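PDB 5LY9: variant surface glycoprotein MITAT 1.1, which forms a dense coat on the surface of the parasite, where a series of antigenically distinct versions lets the trypanosome evade the host immune response. Local coordinates for residues S25-N30 against E256-D261; E107-L112 against C145-P150. One frame throughout, in Å; residues are numbered along the deposited sequence.

Contact 1 of 2, residues S25-N30 against E256-D261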
loop_
_atom_site.group_PDB
_atom_site.type_symbol
_atom_site.label_atom_id
_atom_site.label_comp_id
_atom_site.label_asym_id
_atom_site.label_seq_id
_atom_site.Cartn_x
_atom_site.Cartn_y
_atom_site.Cartn_z
ATOM N N SER A 25 8.652 1.672 2.506
ATOM C CA SER A 25 7.738 0.888 1.656
ATOM C C SER A 25 7.718 -0.545 2.070
ATOM O O SER A 25 6.643 -1.177 2.248
ATOM C CB SER A 25 8.042 1.041 0.175
ATOM O OG SER A 25 7.899 2.434 -0.121
ATOM N N GLY A 26 8.928 -1.098 2.213
ATOM C CA GLY A 26 9.109 -2.449 2.698
ATOM C C GLY A 26 8.587 -2.730 4.088
ATOM O O GLY A 26 8.042 -3.816 4.367
ATOM N N GLU A 27 8.711 -1.742 4.952
ATOM C CA GLU A 27 8.140 -1.891 6.277
ATOM C C GLU A 27 6.637 -1.844 6.194
ATOM O O GLU A 27 6.001 -2.636 6.889
ATOM C CB GLU A 27 8.692 -0.878 7.302
ATOM C CG GLU A 27 7.903 -0.932 8.594
ATOM C CD GLU A 27 8.594 -0.380 9.832
ATOM O OE1 GLU A 27 7.824 0.105 10.726
ATOM O OE2 GLU A 27 9.845 -0.593 10.012
ATOM N N MET A 28 6.068 -0.996 5.336
ATOM C CA MET A 28 4.668 -1.041 5.110
ATOM C C MET A 28 4.176 -2.407 4.530
ATOM O O MET A 28 3.079 -2.919 4.909
ATOM C CB MET A 28 4.211 0.170 4.310
ATOM C CG MET A 28 4.339 1.476 5.059
ATOM S SD MET A 28 3.305 1.492 6.552
ATOM C CE MET A 28 4.342 0.839 7.859
ATOM N N LEU A 29 4.931 -3.026 3.648
ATOM C CA LEU A 29 4.569 -4.375 3.221
ATOM C C LEU A 29 4.560 -5.352 4.356
ATOM O O LEU A 29 3.556 -6.090 4.548
ATOM C CB LEU A 29 5.524 -4.902 2.150
ATOM C CG LEU A 29 5.347 -6.330 1.677
ATOM C CD1 LEU A 29 3.953 -6.572 1.166
ATOM C CD2 LEU A 29 6.519 -6.646 0.689
ATOM N N ASN A 30 5.617 -5.317 5.158
ATOM C CA ASN A 30 5.711 -6.201 6.284
ATOM C C ASN A 30 4.507 -5.981 7.228
ATOM O O ASN A 30 3.871 -6.943 7.708
ATOM C CB ASN A 30 6.973 -5.977 7.083
ATOM C CG ASN A 30 7.160 -7.095 8.118
ATOM O OD1 ASN A 30 7.394 -8.244 7.752
ATOM N ND2 ASN A 30 6.975 -6.762 9.399
ATOM N N GLU A 256 0.472 5.328 10.732
ATOM C CA GLU A 256 0.490 3.990 10.152
ATOM C C GLU A 256 -0.333 3.053 11.024
ATOM O O GLU A 256 -0.142 2.963 12.273
ATOM C CB GLU A 256 1.895 3.436 10.115
ATOM C CG GLU A 256 2.767 4.157 9.128
ATOM C CD GLU A 256 4.262 3.873 9.258
ATOM O OE1 GLU A 256 4.659 3.360 10.281
ATOM O OE2 GLU A 256 5.032 4.220 8.304
ATOM N N ALA A 257 -1.194 2.258 10.363
ATOM C CA ALA A 257 -1.859 1.100 11.034
ATOM C C ALA A 257 -0.806 0.029 11.332
ATOM O O ALA A 257 0.042 -0.247 10.497
ATOM C CB ALA A 257 -2.937 0.498 10.134
ATOM N N LYS A 258 -0.945 -0.610 12.477
ATOM C CA LYS A 258 -0.067 -1.643 12.935
ATOM C C LYS A 258 -0.839 -2.896 13.235
ATOM O O LYS A 258 -1.995 -2.861 13.709
ATOM C CB LYS A 258 0.613 -1.226 14.216
ATOM C CG LYS A 258 1.282 0.172 14.296
ATOM C CD LYS A 258 2.566 0.230 13.557
ATOM C CE LYS A 258 3.079 1.661 13.538
ATOM N NZ LYS A 258 4.413 1.716 12.857
ATOM N N ALA A 259 -0.195 -4.019 13.012
ATOM C CA ALA A 259 -0.774 -5.298 13.288
ATOM C C ALA A 259 -1.163 -5.472 14.745
ATOM O O ALA A 259 -2.186 -6.128 15.066
ATOM C CB ALA A 259 0.200 -6.392 12.852
ATOM N N LYS A 260 -0.414 -4.856 15.638
ATOM C CA LYS A 260 -0.749 -4.848 17.045
ATOM C C LYS A 260 -1.926 -3.981 17.463
ATOM O O LYS A 260 -2.295 -4.034 18.627
ATOM C CB LYS A 260 0.482 -4.441 17.883
ATOM C CG LYS A 260 0.786 -2.993 17.827
ATOM C CD LYS A 260 2.134 -2.605 18.467
ATOM C CE LYS A 260 2.447 -1.211 17.983
ATOM N NZ LYS A 260 1.411 -0.312 18.540
ATOM N N ASP A 261 -2.551 -3.243 16.537
ATOM C CA ASP A 261 -3.646 -2.363 16.858
ATOM C C ASP A 261 -4.859 -3.197 17.289
ATOM O O ASP A 261 -5.013 -4.340 16.892
ATOM C CB ASP A 261 -4.044 -1.435 15.680
ATOM C CG ASP A 261 -3.002 -0.339 15.381
ATOM O OD1 ASP A 261 -2.085 -0.157 16.184
ATOM O OD2 ASP A 261 -3.177 0.330 14.336
HETATM O O HOH W 1 5.200 -0.199 10.903
#
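The methyl end of M28 sits over one face of the E256 carboxylate. M28 CE is 3.3 Å from E256 CD, almost straight above the acid plane, and 3.5 Å from both E256 OE1 and E256 OE2. The sulfur lies over the same face, with M28 SD 3.7 Å from E256 CD, and the two side chains cross at a slant. M28 reaches this place by bending at chi2 (-62°) and chi3 (90°), while E256 extends beyond CG.

The polar partners of E256 are at its two oxygens. K258 NZ forms a salt bridge to E256 OE1 at 3.1 Å, nearly in line with the C-O bond. R159 also pairs with that oxygen, and S94 holds the other.

E27 and K258 meet through one water. It donates to E27 OE1 at 2.6 Å and accepts from K258 NZ at 2.8 Å. E27 OE1 and E256 OE1 are 4.6 Å apart; R159, which pairs with both, and K258 probably offset the like charges. The backbone N of A157 donates to E27 OE2.

A type I turn, K258 to D261, follows. The arrangement fixes the loop after helix 244-254 to the long helical hairpin, 24-55 and 62-114, of the VSG N-terminal domain.

Contact 2 of 2, residues E107-L112 against C145-P150. With GOL (glycerol), chain E.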
loop_
_atom_site.group_PDB
_atom_site.type_symbol
_atom_site.label_atom_id
_atom_site.label_comp_id
_atom_site.label_asym_id
_atom_site.label_seq_id
_atom_site.Cartn_x
_atom_site.Cartn_y
_atom_site.Cartn_z
ATOM N N GLU A 107 16.999 13.689 -5.872
ATOM C CA GLU A 107 17.208 14.497 -7.096
ATOM C C GLU A 107 18.076 15.713 -6.743
ATOM O O GLU A 107 19.025 16.074 -7.485
ATOM C CB GLU A 107 15.882 14.867 -7.724
ATOM C CG GLU A 107 15.937 15.743 -8.976
ATOM C CD GLU A 107 16.514 15.045 -10.202
ATOM O OE1 GLU A 107 16.393 13.767 -10.252
ATOM O OE2 GLU A 107 16.970 15.822 -11.132
ATOM N N PHE A 108 17.761 16.390 -5.645
ATOM C CA PHE A 108 18.523 17.618 -5.299
ATOM C C PHE A 108 19.954 17.246 -4.893
ATOM O O PHE A 108 20.920 17.925 -5.298
ATOM C CB PHE A 108 17.834 18.518 -4.311
ATOM C CG PHE A 108 18.360 19.895 -4.328
ATOM C CD1 PHE A 108 17.997 20.778 -5.381
ATOM C CD2 PHE A 108 19.324 20.283 -3.439
ATOM C CE1 PHE A 108 18.515 22.029 -5.429
ATOM C CE2 PHE A 108 19.841 21.564 -3.495
ATOM C CZ PHE A 108 19.489 22.404 -4.477
ATOM N N LEU A 109 20.109 16.226 -4.045
ATOM C CA LEU A 109 21.462 15.799 -3.679
ATOM C C LEU A 109 22.282 15.383 -4.900
ATOM O O LEU A 109 23.467 15.718 -4.993
ATOM C CB LEU A 109 21.490 14.660 -2.647
ATOM C CG LEU A 109 21.084 14.976 -1.203
ATOM C CD1 LEU A 109 21.039 13.706 -0.410
ATOM C CD2 LEU A 109 21.996 15.944 -0.488
ATOM N N ASN A 110 21.661 14.629 -5.806
ATOM C CA ASN A 110 22.316 14.230 -7.026
ATOM C C ASN A 110 22.769 15.472 -7.820
ATOM O O ASN A 110 23.898 15.474 -8.396
ATOM C CB ASN A 110 21.415 13.370 -7.902
ATOM C CG ASN A 110 22.069 12.965 -9.224
ATOM O OD1 ASN A 110 22.929 12.097 -9.243
ATOM N ND2 ASN A 110 21.705 13.624 -10.295
ATOM N N LEU A 111 21.901 16.506 -7.890
ATOM C CA LEU A 111 22.258 17.664 -8.693
ATOM C C LEU A 111 23.481 18.358 -8.037
ATOM O O LEU A 111 24.440 18.672 -8.720
ATOM C CB LEU A 111 21.074 18.653 -8.777
ATOM C CG LEU A 111 21.431 19.980 -9.421
ATOM C CD1 LEU A 111 21.878 19.775 -10.877
ATOM C CD2 LEU A 111 20.271 20.905 -9.355
ATOM N N LEU A 112 23.466 18.541 -6.719
ATOM C CA LEU A 112 24.579 19.165 -6.040
ATOM C C LEU A 112 25.837 18.349 -6.247
ATOM O O LEU A 112 26.925 18.936 -6.511
ATOM C CB LEU A 112 24.349 19.375 -4.563
ATOM C CG LEU A 112 23.292 20.376 -4.164
ATOM C CD1 LEU A 112 23.138 20.440 -2.637
ATOM C CD2 LEU A 112 23.564 21.685 -4.788
ATOM N N CYS A 145 24.788 6.894 1.231
ATOM C CA CYS A 145 23.967 7.861 0.513
ATOM C C CYS A 145 23.633 7.350 -0.894
ATOM O O CYS A 145 24.136 7.893 -1.904
ATOM C CB CYS A 145 24.706 9.184 0.478
ATOM S SG CYS A 145 23.605 10.602 0.255
ATOM N N ALA A 146 22.801 6.319 -0.940
ATOM C CA ALA A 146 22.475 5.670 -2.194
ATOM C C ALA A 146 21.276 6.488 -2.671
ATOM O O ALA A 146 20.156 6.448 -2.060
ATOM C CB ALA A 146 22.121 4.208 -2.046
ATOM N N LEU A 147 21.454 7.112 -3.801
ATOM C CA LEU A 147 20.317 7.974 -4.325
ATOM C C LEU A 147 19.489 7.046 -5.238
ATOM O O LEU A 147 19.399 7.222 -6.461
ATOM C CB LEU A 147 20.900 9.122 -5.040
ATOM C CG LEU A 147 21.884 9.908 -4.209
ATOM C CD1 LEU A 147 22.499 11.063 -4.959
ATOM C CD2 LEU A 147 21.198 10.439 -2.952
ATOM N N SER A 148 18.918 6.026 -4.592
ATOM C CA SER A 148 18.167 5.001 -5.277
ATOM C C SER A 148 17.133 4.426 -4.346
ATOM O O SER A 148 17.242 4.606 -3.133
ATOM C CB SER A 148 19.088 3.841 -5.766
ATOM O OG SER A 148 19.792 3.278 -4.681
ATOM N N MET A 149 16.176 3.667 -4.887
ATOM C CA MET A 149 15.133 3.074 -4.101
ATOM C C MET A 149 15.276 1.574 -4.206
ATOM O O MET A 149 15.395 1.038 -5.326
ATOM C CB MET A 149 13.740 3.498 -4.629
ATOM C CG MET A 149 12.527 2.865 -3.936
ATOM S SD MET A 149 12.309 3.435 -2.269
ATOM C CE MET A 149 11.512 5.020 -2.584
ATOM N N PRO A 150 15.245 0.831 -3.043
ATOM C CA PRO A 150 15.477 -0.603 -3.174
ATOM C C PRO A 150 14.205 -1.355 -3.583
ATOM O O PRO A 150 13.107 -0.787 -3.573
ATOM C CB PRO A 150 15.898 -1.037 -1.773
ATOM C CG PRO A 150 15.135 -0.073 -0.935
ATOM C CD PRO A 150 15.307 1.253 -1.655
HETATM C C1 GOL E . 20.114 9.888 -8.541
HETATM O O1 GOL E . 20.575 8.529 -8.595
HETATM C C2 GOL E . 18.605 9.942 -8.727
HETATM O O2 GOL E . 18.001 9.226 -7.656
HETATM C C3 GOL E . 18.087 11.345 -8.597
HETATM O O3 GOL E . 18.472 12.166 -9.716
#
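The carbonyl oxygen of L147 accepts two hydrogen bonds from one glycerol. Glycerol O2 is 2.7 Å from L147 O, and glycerol O1 is 2.8 Å from the same L147 atom. L147 is the centre of an inverse gamma turn, closed by a weak bond from S148 N to A146 O. The turn lies in the loop after strand 143-144 and faces helix 62-114.

The glycerol probably came from the crystallisation liquor. It bridges the loop and the helix, because its O3 donates to E107 OE1 at 2.7 Å. A bend at chi2 (69°) brings E107 OE1 to glycerol O3. The E107 carboxylate has further partners across the dimer. Its two oxygens accept from the backbone N of L214 and A215 of the second subunit. The amide nitrogen of N110 likewise binds the K212 carbonyl of that subunit.

Next to the glycerol the contact is apolar. L147 sends its two methyls to different places on the helix. L147 CD1 sits against the backbone, 3.8 Å from N110 N. L147 CD2 meets L109 CD1 at 4.1 Å, and the two leucine side chains cross at about a right angle. C145 forms a disulfide with C15, which ties this loop to helix 8-21. C145 SG also packs on helix 62-114, 4.1 Å from L109 CD1.

Both contacts set a loop against the long helical hairpin. Contact 1 uses helix 24-55 and contact 2 uses helix 62-114, but M28 of contact 1 also touches Q91 and S94 on the second helix. Their centres are 25 Å apart; their nearest atoms are about 5 Å apart, without touching. The centre of contact 1 is about 3 Å from the centre of the chain, that of contact 2 about 24 Å. Both reach the dimer interface. R96 of the second subunit packs on S25 in contact 1 and on M149 in contact 2, where it also binds the carbonyl of P150. The K258 side chain is about 12 Å from a NAG of the attached glycan.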